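Local coordinates for protein ubiquitin-conjugating enzyme E2, putative (Trypanosoma cruzi, PDB 4DS2) that probably acts as an E2 enzyme that carries activated ubiquitin, or a ubiquitin-like modifier, as a thioester and passes it on toward substrates, at residues R12-E23 and P116-K125; I49-A58 and N69-D79. One frame throughout, in Å; residues are numbered along the deposited sequence.

Contact 1: residues R12-E23 and P116-K125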
loop_
_atom_site.group_PDB
_atom_site.type_symbol
_atom_site.label_atom_id
_atom_site.label_comp_id
_atom_site.label_asym_id
_atom_site.label_seq_id
_atom_site.Cartn_x
_atom_site.Cartn_y
_atom_site.Cartn_z
ATOM N N ARG A 12 -7.586 11.904 -15.308
ATOM C CA ARG A 12 -6.630 10.854 -14.958
ATOM C C ARG A 12 -6.959 10.009 -13.734
ATOM O O ARG A 12 -6.489 8.871 -13.644
ATOM C CB ARG A 12 -5.244 11.448 -14.791
ATOM C CG ARG A 12 -4.520 11.699 -16.110
ATOM C CD ARG A 12 -3.925 10.411 -16.667
ATOM N NE ARG A 12 -2.543 10.310 -16.220
ATOM C CZ ARG A 12 -2.099 9.515 -15.266
ATOM N NH1 ARG A 12 -2.903 8.692 -14.637
ATOM N NH2 ARG A 12 -0.817 9.527 -14.950
ATOM N N ILE A 13 -7.706 10.531 -12.774
ATOM C CA ILE A 13 -8.117 9.723 -11.647
ATOM C C ILE A 13 -9.103 8.649 -12.157
ATOM O O ILE A 13 -9.001 7.454 -11.783
ATOM C CB ILE A 13 -8.810 10.539 -10.525
ATOM C CG1 ILE A 13 -7.861 11.547 -9.858
ATOM C CG2 ILE A 13 -9.332 9.614 -9.443
ATOM C CD1 ILE A 13 -8.498 12.360 -8.757
ATOM N N ILE A 14 -10.079 9.105 -12.963
ATOM C CA ILE A 14 -11.120 8.264 -13.552
ATOM C C ILE A 14 -10.473 7.225 -14.494
ATOM O O ILE A 14 -10.737 6.008 -14.365
ATOM C CB ILE A 14 -12.159 9.139 -14.305
ATOM C CG1 ILE A 14 -12.987 9.966 -13.309
ATOM C CG2 ILE A 14 -13.065 8.291 -15.173
ATOM C CD1 ILE A 14 -13.578 11.263 -13.824
ATOM N N LYS A 15 -9.593 7.696 -15.400
ATOM C CA LYS A 15 -8.839 6.787 -16.297
ATOM C C LYS A 15 -8.047 5.711 -15.502
ATOM O O LYS A 15 -8.112 4.516 -15.842
ATOM C CB LYS A 15 -7.907 7.569 -17.224
ATOM C CG LYS A 15 -7.206 6.719 -18.306
ATOM C CD LYS A 15 -5.667 6.906 -18.321
ATOM C CE LYS A 15 -4.991 6.265 -19.548
ATOM N NZ LYS A 15 -3.502 6.441 -19.695
ATOM N N ASP A 16 -7.343 6.126 -14.443
ATOM C CA ASP A 16 -6.630 5.167 -13.565
ATOM C C ASP A 16 -7.491 4.248 -12.712
ATOM O O ASP A 16 -7.047 3.141 -12.412
ATOM C CB ASP A 16 -5.650 5.862 -12.634
ATOM C CG ASP A 16 -4.471 6.454 -13.372
ATOM O OD1 ASP A 16 -4.453 6.473 -14.626
ATOM O OD2 ASP A 16 -3.545 6.928 -12.692
ATOM N N LEU A 17 -8.698 4.675 -12.324
ATOM C CA LEU A 17 -9.624 3.795 -11.603
ATOM C C LEU A 17 -10.141 2.711 -12.569
ATOM O O LEU A 17 -10.086 1.527 -12.258
ATOM C CB LEU A 17 -10.775 4.593 -10.981
ATOM C CG LEU A 17 -11.813 3.771 -10.192
ATOM C CD1 LEU A 17 -11.177 2.713 -9.284
ATOM C CD2 LEU A 17 -12.708 4.739 -9.439
ATOM N N LYS A 18 -10.613 3.126 -13.749
ATOM C CA LYS A 18 -11.028 2.185 -14.803
ATOM C C LYS A 18 -9.933 1.165 -15.085
ATOM O O LYS A 18 -10.217 -0.009 -15.341
ATOM C CB LYS A 18 -11.361 2.931 -16.092
ATOM C CG LYS A 18 -12.539 3.876 -15.977
ATOM C CD LYS A 18 -12.843 4.615 -17.288
ATOM C CE LYS A 18 -13.989 5.628 -17.165
ATOM N NZ LYS A 18 -15.071 5.498 -18.221
ATOM N N LEU A 19 -8.675 1.613 -15.043
ATOM C CA LEU A 19 -7.535 0.713 -15.353
ATOM C C LEU A 19 -7.293 -0.266 -14.204
ATOM O O LEU A 19 -7.043 -1.435 -14.461
ATOM C CB LEU A 19 -6.246 1.477 -15.710
ATOM C CG LEU A 19 -6.007 1.682 -17.231
ATOM C CD1 LEU A 19 -4.862 2.648 -17.511
ATOM C CD2 LEU A 19 -5.736 0.389 -17.987
ATOM N N LEU A 20 -7.399 0.212 -12.954
ATOM C CA LEU A 20 -7.270 -0.672 -11.789
ATOM C C LEU A 20 -8.359 -1.757 -11.749
ATOM O O LEU A 20 -8.075 -2.907 -11.467
ATOM C CB LEU A 20 -7.315 0.124 -10.496
ATOM C CG LEU A 20 -7.161 -0.712 -9.218
ATOM C CD1 LEU A 20 -5.864 -1.498 -9.195
ATOM C CD2 LEU A 20 -7.225 0.212 -8.004
ATOM N N LEU A 21 -9.602 -1.361 -12.026
ATOM C CA LEU A 21 -10.766 -2.251 -12.013
ATOM C C LEU A 21 -10.648 -3.339 -13.055
ATOM O O LEU A 21 -10.980 -4.488 -12.809
ATOM C CB LEU A 21 -12.043 -1.433 -12.266
ATOM C CG LEU A 21 -12.452 -0.478 -11.132
ATOM C CD1 LEU A 21 -13.621 0.350 -11.618
ATOM C CD2 LEU A 21 -12.796 -1.219 -9.840
ATOM N N GLU A 22 -10.145 -2.957 -14.219
ATOM C CA GLU A 22 -9.834 -3.908 -15.265
ATOM C C GLU A 22 -8.773 -4.956 -14.848
ATOM O O GLU A 22 -8.906 -6.162 -15.155
ATOM C CB GLU A 22 -9.435 -3.129 -16.517
ATOM C CG GLU A 22 -10.607 -2.316 -17.090
ATOM C CD GLU A 22 -10.323 -1.656 -18.436
ATOM O OE1 GLU A 22 -9.167 -1.719 -18.913
ATOM O OE2 GLU A 22 -11.265 -1.078 -19.026
ATOM N N GLU A 23 -7.751 -4.514 -14.114
ATOM C CA GLU A 23 -6.675 -5.402 -13.647
ATOM C C GLU A 23 -7.066 -6.290 -12.475
ATOM O O GLU A 23 -6.657 -7.445 -12.413
ATOM C CB GLU A 23 -5.483 -4.596 -13.177
ATOM C CG GLU A 23 -4.785 -3.771 -14.240
ATOM C CD GLU A 23 -3.960 -2.651 -13.603
ATOM O OE1 GLU A 23 -3.825 -1.580 -14.248
ATOM O OE2 GLU A 23 -3.454 -2.847 -12.446
ATOM N N PRO A 116 4.747 11.852 -13.417
ATOM C CA PRO A 116 3.282 12.017 -13.699
ATOM C C PRO A 116 2.702 11.038 -14.789
ATOM O O PRO A 116 1.510 10.846 -14.922
ATOM C CB PRO A 116 3.186 13.478 -14.156
ATOM C CG PRO A 116 4.566 13.841 -14.625
ATOM C CD PRO A 116 5.526 13.046 -13.784
ATOM N N ASP A 117 3.605 10.506 -15.575
ATOM C CA ASP A 117 3.509 9.374 -16.478
ATOM C C ASP A 117 2.802 8.104 -15.855
ATOM O O ASP A 117 2.008 7.398 -16.505
ATOM C CB ASP A 117 5.031 9.144 -16.810
ATOM C CG ASP A 117 5.267 8.216 -17.918
ATOM O OD1 ASP A 117 4.395 7.380 -18.195
ATOM O OD2 ASP A 117 6.342 8.290 -18.522
ATOM N N GLN A 118 3.123 7.829 -14.591
ATOM C CA GLN A 118 2.744 6.580 -13.927
ATOM C C GLN A 118 1.309 6.576 -13.419
ATOM O O GLN A 118 0.699 7.638 -13.293
ATOM C CB GLN A 118 3.676 6.305 -12.752
ATOM C CG GLN A 118 5.088 5.915 -13.149
ATOM C CD GLN A 118 6.051 5.880 -11.956
ATOM O OE1 GLN A 118 6.829 6.795 -11.775
ATOM N NE2 GLN A 118 6.005 4.824 -11.159
ATOM N N HIS A 119 0.812 5.372 -13.101
ATOM C CA HIS A 119 -0.586 5.132 -12.800
ATOM C C HIS A 119 -0.811 4.813 -11.341
ATOM O O HIS A 119 0.074 4.299 -10.671
ATOM C CB HIS A 119 -1.096 3.982 -13.658
ATOM C CG HIS A 119 -1.215 4.313 -15.129
ATOM N ND1 HIS A 119 -0.168 4.690 -15.882
ATOM C CD2 HIS A 119 -2.327 4.320 -15.978
ATOM C CE1 HIS A 119 -0.574 4.915 -17.149
ATOM N NE2 HIS A 119 -1.899 4.692 -17.209
ATOM N N ALA A 120 -1.996 5.141 -10.828
ATOM C CA ALA A 120 -2.400 4.803 -9.456
ATOM C C ALA A 120 -2.092 3.369 -9.097
ATOM O O ALA A 120 -1.639 3.116 -8.016
ATOM C CB ALA A 120 -3.900 5.038 -9.253
ATOM N N SER A 121 -2.378 2.443 -10.006
ATOM C CA SER A 121 -1.941 1.040 -9.904
ATOM C C SER A 121 -0.487 0.850 -9.506
ATOM O O SER A 121 -0.170 0.016 -8.658
ATOM C CB SER A 121 -2.098 0.381 -11.265
ATOM O OG SER A 121 -3.391 0.639 -11.761
ATOM N N ASP A 122 0.400 1.584 -10.185
ATOM C CA ASP A 122 1.866 1.494 -9.971
ATOM C C ASP A 122 2.232 1.942 -8.559
ATOM O O ASP A 122 3.003 1.299 -7.880
ATOM C CB ASP A 122 2.604 2.300 -11.050
ATOM C CG ASP A 122 2.304 1.782 -12.494
ATOM O OD1 ASP A 122 1.942 0.596 -12.646
ATOM O OD2 ASP A 122 2.396 2.554 -13.484
ATOM N N VAL A 123 1.591 3.003 -8.094
ATOM C CA VAL A 123 1.754 3.495 -6.739
ATOM C C VAL A 123 1.296 2.472 -5.701
ATOM O O VAL A 123 1.891 2.329 -4.618
ATOM C CB VAL A 123 0.894 4.766 -6.520
ATOM C CG1 VAL A 123 0.978 5.212 -5.067
ATOM C CG2 VAL A 123 1.269 5.870 -7.510
ATOM N N ILE A 124 0.204 1.782 -6.011
ATOM C CA ILE A 124 -0.382 0.864 -5.050
ATOM C C ILE A 124 0.489 -0.375 -4.962
ATOM O O ILE A 124 0.736 -0.867 -3.872
ATOM C CB ILE A 124 -1.855 0.502 -5.375
ATOM C CG1 ILE A 124 -2.735 1.774 -5.421
ATOM C CG2 ILE A 124 -2.410 -0.464 -4.317
ATOM C CD1 ILE A 124 -4.040 1.616 -6.197
ATOM N N LYS A 125 0.971 -0.854 -6.105
ATOM C CA LYS A 125 1.816 -2.029 -6.109
ATOM C C LYS A 125 3.162 -1.750 -5.471
ATOM O O LYS A 125 3.721 -2.627 -4.836
ATOM C CB LYS A 125 1.964 -2.591 -7.515
ATOM C CG LYS A 125 0.634 -3.129 -8.067
ATOM C CD LYS A 125 0.806 -3.914 -9.369
ATOM C CE LYS A 125 -0.291 -3.632 -10.390
ATOM N NZ LYS A 125 0.140 -2.498 -11.268
HETATM O O HOH W 1 -4.375 2.979 -12.273
#
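R12 reaches across to two backbone carbonyls through one nitrogen. R12 NH2 donates hydrogen bonds to P116 O (2.7 Å) and Q118 O (2.9 Å). Both oxygens sit at the edge of the guanidinium, close to its plane. The bond to Q118 O is the straighter, 159° at the hydrogen against 131°. The R12 chain bends at chi2 and chi3, which brings the guanidinium round to the loop before helix 120-132. On the same side chain NH1 forms a salt bridge with D16 OD2. D16 OD2 also accepts A120 N at 3.0 Å, from above the carboxylate plane, and is hydrogen-bonded to Y81 OH. It thus helps hold the start of helix 120-132, where H119 is the N-cap residue. The H119 ring lies beside this carboxylate, D16 OD1 being 3.3 Å from H119 CD2. K15 NZ makes a weak bond at the ring edge to H119 NE2, and L19 CD1 packs on H119 CD2. Water 1 joins D16 O to S121 OG. Deeper in, L20 CD2 meets I124 CD1 at 3.9 Å, the side chains nearly perpendicular. The two helix segments run at 60° to each other. L20, A120 and I124 all rest on strand 51-57, and L20 and I124 also touch strand 40-46.

Contact 2: residues I49-A58 and N69-D79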
loop_
_atom_site.group_PDB
_atom_site.type_symbol
_atom_site.label_atom_id
_atom_site.label_comp_id
_atom_site.label_asym_id
_atom_site.label_seq_id
_atom_site.Cartn_x
_atom_site.Cartn_y
_atom_site.Cartn_z
ATOM N N ILE A 49 -14.365 10.217 -6.129
ATOM C CA ILE A 49 -13.281 9.614 -6.937
ATOM C C ILE A 49 -11.913 9.809 -6.294
ATOM O O ILE A 49 -10.939 9.186 -6.689
ATOM C CB ILE A 49 -13.250 10.123 -8.390
ATOM C CG1 ILE A 49 -12.935 11.634 -8.460
ATOM C CG2 ILE A 49 -14.581 9.850 -9.073
ATOM C CD1 ILE A 49 -12.646 12.171 -9.842
ATOM N N TYR A 50 -11.883 10.651 -5.274
ATOM C CA TYR A 50 -10.672 11.102 -4.592
ATOM C C TYR A 50 -10.260 10.219 -3.452
ATOM O O TYR A 50 -9.175 10.393 -2.884
ATOM C CB TYR A 50 -10.874 12.531 -4.068
ATOM C CG TYR A 50 -10.982 13.505 -5.220
ATOM C CD1 TYR A 50 -9.833 14.032 -5.817
ATOM C CD2 TYR A 50 -12.215 13.806 -5.775
ATOM C CE1 TYR A 50 -9.928 14.883 -6.890
ATOM C CE2 TYR A 50 -12.322 14.647 -6.854
ATOM C CZ TYR A 50 -11.177 15.184 -7.401
ATOM O OH TYR A 50 -11.302 16.037 -8.447
ATOM N N ASN A 51 -11.089 9.228 -3.166
ATOM C CA ASN A 51 -10.866 8.371 -2.083
ATOM C C ASN A 51 -11.221 6.937 -2.468
ATOM O O ASN A 51 -12.393 6.586 -2.671
ATOM C CB ASN A 51 -11.681 8.897 -0.951
ATOM C CG ASN A 51 -10.980 8.720 0.324
ATOM O OD1 ASN A 51 -10.630 7.584 0.703
ATOM N ND2 ASN A 51 -10.662 9.841 0.961
ATOM N N TRP A 52 -10.192 6.108 -2.625
ATOM C CA TRP A 52 -10.411 4.716 -2.979
ATOM C C TRP A 52 -10.098 3.873 -1.796
ATOM O O TRP A 52 -9.006 3.916 -1.312
ATOM C CB TRP A 52 -9.514 4.263 -4.113
ATOM C CG TRP A 52 -9.484 5.089 -5.377
ATOM C CD1 TRP A 52 -10.236 6.215 -5.717
ATOM C CD2 TRP A 52 -8.665 4.808 -6.552
ATOM N NE1 TRP A 52 -9.924 6.647 -6.974
ATOM C CE2 TRP A 52 -8.989 5.833 -7.533
ATOM C CE3 TRP A 52 -7.729 3.828 -6.878
ATOM C CZ2 TRP A 52 -8.381 5.869 -8.780
ATOM C CZ3 TRP A 52 -7.119 3.870 -8.136
ATOM C CH2 TRP A 52 -7.450 4.873 -9.068
ATOM N N ILE A 53 -11.079 3.117 -1.322
ATOM C CA ILE A 53 -10.904 2.122 -0.258
ATOM C C ILE A 53 -10.654 0.764 -0.928
ATOM O O ILE A 53 -11.448 0.311 -1.762
ATOM C CB ILE A 53 -12.155 2.032 0.654
ATOM C CG1 ILE A 53 -12.575 3.443 1.152
ATOM C CG2 ILE A 53 -11.896 1.065 1.829
ATOM C CD1 ILE A 53 -13.657 4.142 0.356
ATOM N N LEU A 54 -9.535 0.139 -0.591
ATOM C CA LEU A 54 -9.155 -1.167 -1.133
ATOM C C LEU A 54 -9.130 -2.283 -0.050
ATOM O O LEU A 54 -8.894 -2.006 1.129
ATOM C CB LEU A 54 -7.759 -1.089 -1.753
ATOM C CG LEU A 54 -7.367 -0.073 -2.829
ATOM C CD1 LEU A 54 -5.938 -0.424 -3.252
ATOM C CD2 LEU A 54 -8.292 -0.088 -4.028
ATOM N N LYS A 55 -9.353 -3.531 -0.494
ATOM C CA LYS A 55 -9.112 -4.726 0.327
ATOM C C LYS A 55 -8.066 -5.589 -0.364
ATOM O O LYS A 55 -8.089 -5.772 -1.575
ATOM C CB LYS A 55 -10.383 -5.516 0.565
ATOM C CG LYS A 55 -11.463 -4.725 1.306
ATOM C CD LYS A 55 -12.596 -5.629 1.799
ATOM C CE LYS A 55 -13.866 -4.897 2.206
ATOM N NZ LYS A 55 -14.978 -5.886 2.320
ATOM N N VAL A 56 -7.102 -6.051 0.418
ATOM C CA VAL A 56 -5.867 -6.628 -0.127
ATOM C C VAL A 56 -5.496 -7.854 0.675
ATOM O O VAL A 56 -5.806 -7.935 1.868
ATOM C CB VAL A 56 -4.704 -5.601 -0.073
ATOM C CG1 VAL A 56 -3.393 -6.235 -0.490
ATOM C CG2 VAL A 56 -5.000 -4.375 -0.943
ATOM N N LYS A 57 -4.839 -8.807 0.016
ATOM C CA LYS A 57 -4.079 -9.867 0.718
ATOM C C LYS A 57 -2.609 -9.597 0.504
ATOM O O LYS A 57 -2.201 -9.275 -0.605
ATOM C CB LYS A 57 -4.418 -11.249 0.171
ATOM C CG LYS A 57 -5.889 -11.637 0.331
ATOM C CD LYS A 57 -6.262 -11.894 1.784
ATOM C CE LYS A 57 -7.761 -11.774 1.994
ATOM N NZ LYS A 57 -8.511 -12.883 1.352
ATOM N N ALA A 58 -1.813 -9.710 1.560
ATOM C CA ALA A 58 -0.357 -9.783 1.385
ATOM C C ALA A 58 0.029 -11.112 0.704
ATOM O O ALA A 58 -0.783 -12.057 0.671
ATOM C CB ALA A 58 0.353 -9.626 2.710
ATOM N N ASN A 69 -4.891 -13.114 5.872
ATOM C CA ASN A 69 -5.722 -12.042 6.446
ATOM C C ASN A 69 -5.915 -10.952 5.417
ATOM O O ASN A 69 -5.063 -10.767 4.538
ATOM C CB ASN A 69 -5.089 -11.390 7.679
ATOM C CG ASN A 69 -4.850 -12.353 8.796
ATOM O OD1 ASN A 69 -5.578 -13.337 8.956
ATOM N ND2 ASN A 69 -3.836 -12.064 9.604
ATOM N N THR A 70 -7.017 -10.216 5.569
ATOM C CA THR A 70 -7.339 -9.067 4.719
ATOM C C THR A 70 -6.726 -7.810 5.315
ATOM O O THR A 70 -6.710 -7.643 6.545
ATOM C CB THR A 70 -8.866 -8.880 4.562
ATOM O OG1 THR A 70 -9.328 -9.711 3.495
ATOM C CG2 THR A 70 -9.239 -7.447 4.225
ATOM N N TYR A 71 -6.196 -6.954 4.436
ATOM C CA TYR A 71 -5.669 -5.651 4.812
ATOM C C TYR A 71 -6.457 -4.599 4.065
ATOM O O TYR A 71 -6.612 -4.681 2.850
ATOM C CB TYR A 71 -4.195 -5.515 4.439
ATOM C CG TYR A 71 -3.266 -6.355 5.272
ATOM C CD1 TYR A 71 -3.039 -7.686 4.957
ATOM C CD2 TYR A 71 -2.603 -5.817 6.371
ATOM C CE1 TYR A 71 -2.189 -8.465 5.719
ATOM C CE2 TYR A 71 -1.741 -6.586 7.135
ATOM C CZ TYR A 71 -1.534 -7.910 6.798
ATOM O OH TYR A 71 -0.687 -8.675 7.564
ATOM N N GLN A 72 -6.934 -3.602 4.793
ATOM C CA GLN A 72 -7.666 -2.532 4.194
ATOM C C GLN A 72 -6.838 -1.275 4.083
ATOM O O GLN A 72 -6.172 -0.869 5.049
ATOM C CB GLN A 72 -8.895 -2.223 5.033
ATOM C CG GLN A 72 -10.100 -3.025 4.595
ATOM C CD GLN A 72 -11.136 -3.063 5.647
ATOM O OE1 GLN A 72 -10.974 -3.713 6.684
ATOM N NE2 GLN A 72 -12.214 -2.360 5.402
ATOM N N LEU A 73 -6.929 -0.635 2.910
ATOM C CA LEU A 73 -6.193 0.601 2.635
ATOM C C LEU A 73 -7.095 1.686 2.130
ATOM O O LEU A 73 -8.219 1.410 1.718
ATOM C CB LEU A 73 -5.127 0.344 1.598
ATOM C CG LEU A 73 -4.088 -0.675 2.023
ATOM C CD1 LEU A 73 -4.062 -1.825 1.030
ATOM C CD2 LEU A 73 -2.737 -0.014 2.204
ATOM N N SER A 74 -6.589 2.925 2.205
ATOM C CA SER A 74 -7.191 4.127 1.608
ATOM C C SER A 74 -6.178 4.756 0.697
ATOM O O SER A 74 -5.052 5.033 1.118
ATOM C CB SER A 74 -7.527 5.203 2.654
ATOM O OG SER A 74 -8.551 4.774 3.516
ATOM N N VAL A 75 -6.592 5.009 -0.543
ATOM C CA VAL A 75 -5.847 5.839 -1.474
ATOM C C VAL A 75 -6.558 7.181 -1.609
ATOM O O VAL A 75 -7.654 7.243 -2.163
ATOM C CB VAL A 75 -5.761 5.155 -2.835
ATOM C CG1 VAL A 75 -4.888 5.963 -3.785
ATOM C CG2 VAL A 75 -5.278 3.722 -2.667
ATOM N N LEU A 76 -5.936 8.234 -1.088
ATOM C CA LEU A 76 -6.449 9.587 -1.149
ATOM C C LEU A 76 -5.724 10.448 -2.213
ATOM O O LEU A 76 -4.499 10.570 -2.215
ATOM C CB LEU A 76 -6.317 10.221 0.235
ATOM C CG LEU A 76 -6.631 11.715 0.485
ATOM C CD1 LEU A 76 -7.846 12.260 -0.295
ATOM C CD2 LEU A 76 -6.803 11.920 2.003
ATOM N N PHE A 77 -6.506 11.018 -3.131
ATOM C CA PHE A 77 -5.999 11.877 -4.178
ATOM C C PHE A 77 -6.203 13.352 -3.860
ATOM O O PHE A 77 -6.942 13.703 -2.920
ATOM C CB PHE A 77 -6.709 11.589 -5.479
ATOM C CG PHE A 77 -6.378 10.257 -6.062
ATOM C CD1 PHE A 77 -6.975 9.105 -5.563
ATOM C CD2 PHE A 77 -5.504 10.152 -7.118
ATOM C CE1 PHE A 77 -6.704 7.863 -6.123
ATOM C CE2 PHE A 77 -5.210 8.914 -7.681
ATOM C CZ PHE A 77 -5.832 7.770 -7.200
ATOM N N SER A 78 -5.543 14.203 -4.650
ATOM C CA SER A 78 -5.784 15.639 -4.641
ATOM C C SER A 78 -6.233 16.142 -6.010
ATOM O O SER A 78 -6.256 15.417 -7.015
ATOM C CB SER A 78 -4.546 16.417 -4.190
ATOM O OG SER A 78 -3.651 16.580 -5.275
ATOM N N ASP A 79 -6.613 17.409 -6.021
ATOM C CA ASP A 79 -7.077 18.064 -7.236
ATOM C C ASP A 79 -5.960 18.185 -8.235
ATOM O O ASP A 79 -6.233 18.375 -9.408
ATOM C CB ASP A 79 -7.623 19.463 -6.952
ATOM C CG ASP A 79 -8.744 19.441 -5.949
ATOM O OD1 ASP A 79 -8.437 19.363 -4.729
ATOM O OD2 ASP A 79 -9.926 19.472 -6.377
#
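W52 and F77 meet ring to ring at one end of this strand pair. F77 CE1 sits over one face of the indole, 3.4 Å from W52 CE2. The planes are inclined at 44°, an oblique aromatic pair. W52 CG stands beside its own backbone N (chi1 -52°), and W52 NE1 donates to I49 O at 2.7 Å, which helps fix the rotation of the indole. The F77 ring edge faces Y50 O, which also accepts F77 N. The Y50 ring crosses the F77 side chain at about a right angle, with Y50 CD1 4.0 Å from F77 CB. The Y50 hydroxyl bonds to I8 O.

Strands 51-57 and 70-76 are the antiparallel middle pair of the four-stranded sheet of the UBC fold. W52 with V75, L54 with L73 and V56 with Y71 are hydrogen-bonded pairs, each joined by two backbone bonds. Their side chains share the face packed against helices 11-27 and 120-132. There V56 CG2 comes 3.4 Å from L73 CD1, and L54 CD1 touches V75 CG2. A58 CB lies by Y71 CE1, and the Y71 hydroxyl bonds to Y64 O.

N51, I53, K55 and their partners L76, S74 and Q72 occupy the other face. K55 and Q72 lie side by side and point the same way, their CG atoms 3.9 Å apart. The K57 chain bends at chi2 and chi4, and its CD and CE lie against N69 and T70. Its ammonium makes a cation-pi contact with F42.

Contact 2 lies nearer the centre of the chain, about 8 Å away against about 13 Å for contact 1, centre to centre. Along the sequence it is nested inside the loop that contact 1 closes. Contact 1 joins helix 11-27 to helix 120-132 and the loop before it. It relies on side-chain charges, carbonyls and a water, with a small apolar patch. Contact 2 joins two strands by regular backbone bonds, with apolar side chains on the helix-facing side and a more polar opposite face. Both are partly buried. They meet directly: I13 CD1 is 3.4 Å from Y50 CE1, and I13 O is 3.5 Å from W52 CZ2. W52 also touches L17, L20 and A120, so both helices of contact 1 rest on it.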